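Local coordinates for fusion protein of Nuclear RNA export factor 2 and Protein panoramix (Drosophila melanogaster, PDB 6IEW), which joins the C-terminal UBA-like domain of an adaptor in piRNA-guided cotranscriptional transposon silencing to the Panoramix segment that this domain binds, at residues Ile29-Glu32 against Ala33-Phe37. Numbering follows the deposited sequence.
Sequences IVEE and ADWDF
One face of the Trp35 indole carries Val30, whose CG1 stands over it, offset toward the rim and 3.5 Å from Trp35 CE3. The same methyl makes a CH-pi contact with the six-membered ring, 29° off the ring normal. Val30 can reach over because CG1 is anti to its backbone N (chi1 167°), and the two side chains cross at roughly a right angle. Glu31 approaches the same ring obliquely: its extended chain runs alongside the indole in the same direction, CG 3.9 Å from Trp35 CZ2, with the carboxylate turned 52° from the ring plane. Trp35 also packs on Lys8 and Leu12, so the indole bridges the end of helix 23-32 and helix 4-19.

Beyond Glu32 the backbone folds back over the last turn of helix 23-32. Ala33 N still gives the helical bond to Ile29 O (3.0 Å) and a weak second one to Val30 O. That carbonyl oxygen also receives a hydrogen bond from Trp35 N at 2.9 Å. Asp34 N donates to Glu31 O at 3.1 Å. Glu32 OE1 forms a salt bridge with Lys47 NZ, while the Ala33 side chain packs on Ala40, both partners belonging to helix 37-49.

The 6→1 bond from Trp35 to Val30, the 5→2 bond from Asp34 to Glu31 and the positive phi of Asp34 define a Schellman motif, which here ends helix 23-32 and leads, through a type I' turn, to the Asp36 N-cap of helix 37-49 in the UBA-like TAP-C domain of the Nxf2 part.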
ATOM      1  N   ILE A  29       8.152   0.019  -0.548  1.00  9.97           N
ATOM      2  CA  ILE A  29       7.488  -1.252  -0.284  1.00  9.50           C
ATOM      3  C   ILE A  29       7.280  -2.043  -1.569  1.00  9.55           C
ATOM      4  O   ILE A  29       7.521  -3.256  -1.609  1.00 10.25           O
ATOM      5  CB  ILE A  29       6.176  -1.012   0.481  1.00  9.98           C
ATOM      6  CG1 ILE A  29       6.482  -0.398   1.851  1.00  9.10           C
ATOM      7  CG2 ILE A  29       5.393  -2.317   0.629  1.00 10.86           C
ATOM      8  CD1 ILE A  29       5.258   0.113   2.584  1.00 10.56           C
ATOM      9  N   VAL A  30       6.836  -1.378  -2.637  1.00 10.29           N
ATOM     10  CA  VAL A  30       6.575  -2.079  -3.892  1.00  9.38           C
ATOM     11  C   VAL A  30       7.861  -2.669  -4.458  1.00 10.77           C
ATOM     12  O   VAL A  30       7.884  -3.813  -4.928  1.00 12.63           O
ATOM     13  CB  VAL A  30       5.864  -1.145  -4.889  1.00  9.51           C
ATOM     14  CG1 VAL A  30       5.861  -1.736  -6.297  1.00 11.09           C
ATOM     15  CG2 VAL A  30       4.440  -0.871  -4.420  1.00 11.67           C
ATOM     16  N   GLU A  31       8.955  -1.905  -4.416  1.00 10.73           N
ATOM     17  CA  GLU A  31      10.220  -2.426  -4.928  1.00 10.73           C
ATOM     18  C   GLU A  31      10.735  -3.576  -4.071  1.00 12.81           C
ATOM     19  O   GLU A  31      11.248  -4.568  -4.600  1.00 14.54           O
ATOM     20  CB  GLU A  31      11.258  -1.308  -5.051  1.00 10.56           C
ATOM     21  CG  GLU A  31      10.943  -0.322  -6.164  1.00 11.97           C
ATOM     22  CD  GLU A  31      12.074   0.654  -6.446  1.00 17.50           C
ATOM     23  OE1 GLU A  31      13.017   0.745  -5.632  1.00 17.60           O
ATOM     24  OE2 GLU A  31      12.016   1.328  -7.496  1.00 22.25           O
ATOM     25  N   GLU A  32      10.598  -3.470  -2.745  1.00 12.07           N
ATOM     26  CA  GLU A  32      11.057  -4.549  -1.876  1.00 11.93           C
ATOM     27  C   GLU A  32      10.257  -5.825  -2.098  1.00 13.70           C
ATOM     28  O   GLU A  32      10.792  -6.929  -1.936  1.00 15.81           O
ATOM     29  CB  GLU A  32      11.005  -4.106  -0.411  1.00 13.57           C
ATOM     30  CG  GLU A  32      11.604  -5.109   0.573  1.00 15.69           C
ATOM     31  CD  GLU A  32      11.554  -4.625   2.014  1.00 15.46           C
ATOM     32  OE1 GLU A  32      11.616  -3.397   2.239  1.00 18.53           O
ATOM     33  OE2 GLU A  32      11.448  -5.477   2.921  1.00 23.09           O
ATOM     34  N   ALA A  33       8.986  -5.701  -2.477  1.00 12.17           N
ATOM     35  CA  ALA A  33       8.130  -6.846  -2.751  1.00 12.68           C
ATOM     36  C   ALA A  33       8.231  -7.321  -4.192  1.00 15.77           C
ATOM     37  O   ALA A  33       7.424  -8.153  -4.620  1.00 17.14           O
ATOM     38  CB  ALA A  33       6.677  -6.519  -2.401  1.00 13.60           C
ATOM     39  N   ASP A  34       9.201  -6.805  -4.944  1.00 13.21           N
ATOM     40  CA  ASP A  34       9.423  -7.192  -6.336  1.00 14.64           C
ATOM     41  C   ASP A  34       8.184  -6.980  -7.199  1.00 15.03           C
ATOM     42  O   ASP A  34       7.832  -7.819  -8.032  1.00 16.72           O
ATOM     43  CB  ASP A  34       9.960  -8.616  -6.473  1.00 19.47           C
ATOM     44  CG  ASP A  34      10.563  -8.869  -7.846  1.00 37.54           C
ATOM     45  OD1 ASP A  34      11.081  -7.904  -8.448  1.00 33.93           O
ATOM     46  OD2 ASP A  34      10.500 -10.015  -8.337  1.00 49.04           O
ATOM     47  N   TRP A  35       7.512  -5.849  -6.993  1.00 14.31           N
ATOM     48  CA  TRP A  35       6.457  -5.369  -7.882  1.00 13.80           C
ATOM     49  C   TRP A  35       5.208  -6.236  -7.868  1.00 12.62           C
ATOM     50  O   TRP A  35       4.391  -6.155  -8.793  1.00 16.22           O
ATOM     51  CB  TRP A  35       6.978  -5.177  -9.308  1.00 15.30           C
ATOM     52  CG  TRP A  35       8.032  -4.156  -9.344  1.00 13.09           C
ATOM     53  CD1 TRP A  35       9.376  -4.339  -9.175  1.00 17.30           C
ATOM     54  CD2 TRP A  35       7.831  -2.763  -9.513  1.00 11.98           C
ATOM     55  NE1 TRP A  35      10.026  -3.130  -9.248  1.00 20.35           N
ATOM     56  CE2 TRP A  35       9.095  -2.145  -9.457  1.00 13.75           C
ATOM     57  CE3 TRP A  35       6.700  -1.973  -9.723  1.00 12.17           C
ATOM     58  CZ2 TRP A  35       9.255  -0.773  -9.600  1.00 16.25           C
ATOM     59  CZ3 TRP A  35       6.858  -0.622  -9.861  1.00 17.53           C
ATOM     60  CH2 TRP A  35       8.123  -0.029  -9.800  1.00 14.06           C
ATOM     61  N   ASP A  36       5.033  -7.062  -6.843  1.00 11.82           N
ATOM     62  CA  ASP A  36       3.844  -7.890  -6.714  1.00 12.78           C
ATOM     63  C   ASP A  36       2.864  -7.216  -5.766  1.00 10.49           C
ATOM     64  O   ASP A  36       3.196  -6.952  -4.604  1.00 11.74           O
ATOM     65  CB  ASP A  36       4.171  -9.298  -6.229  1.00 14.77           C
ATOM     66  CG  ASP A  36       2.953 -10.199  -6.241  1.00 18.39           C
ATOM     67  OD1 ASP A  36       2.614 -10.736  -7.317  1.00 22.89           O
ATOM     68  OD2 ASP A  36       2.313 -10.343  -5.187  1.00 15.30           O
ATOM     69  N   PHE A  37       1.662  -6.950  -6.276  1.00 12.56           N
ATOM     70  CA  PHE A  37       0.648  -6.201  -5.542  1.00 10.39           C
ATOM     71  C   PHE A  37       0.313  -6.876  -4.217  1.00 12.19           C
ATOM     72  O   PHE A  37       0.374  -6.247  -3.152  1.00 10.54           O
ATOM     73  CB  PHE A  37      -0.587  -6.089  -6.441  1.00 12.00           C
ATOM     74  CG  PHE A  37      -1.744  -5.346  -5.833  1.00 10.47           C
ATOM     75  CD1 PHE A  37      -1.582  -4.079  -5.301  1.00 10.84           C
ATOM     76  CD2 PHE A  37      -3.012  -5.907  -5.846  1.00 12.63           C
ATOM     77  CE1 PHE A  37      -2.663  -3.396  -4.769  1.00 11.69           C
ATOM     78  CE2 PHE A  37      -4.090  -5.228  -5.317  1.00 13.57           C
ATOM     79  CZ  PHE A  37      -3.916  -3.973  -4.776  1.00 11.50           C
TER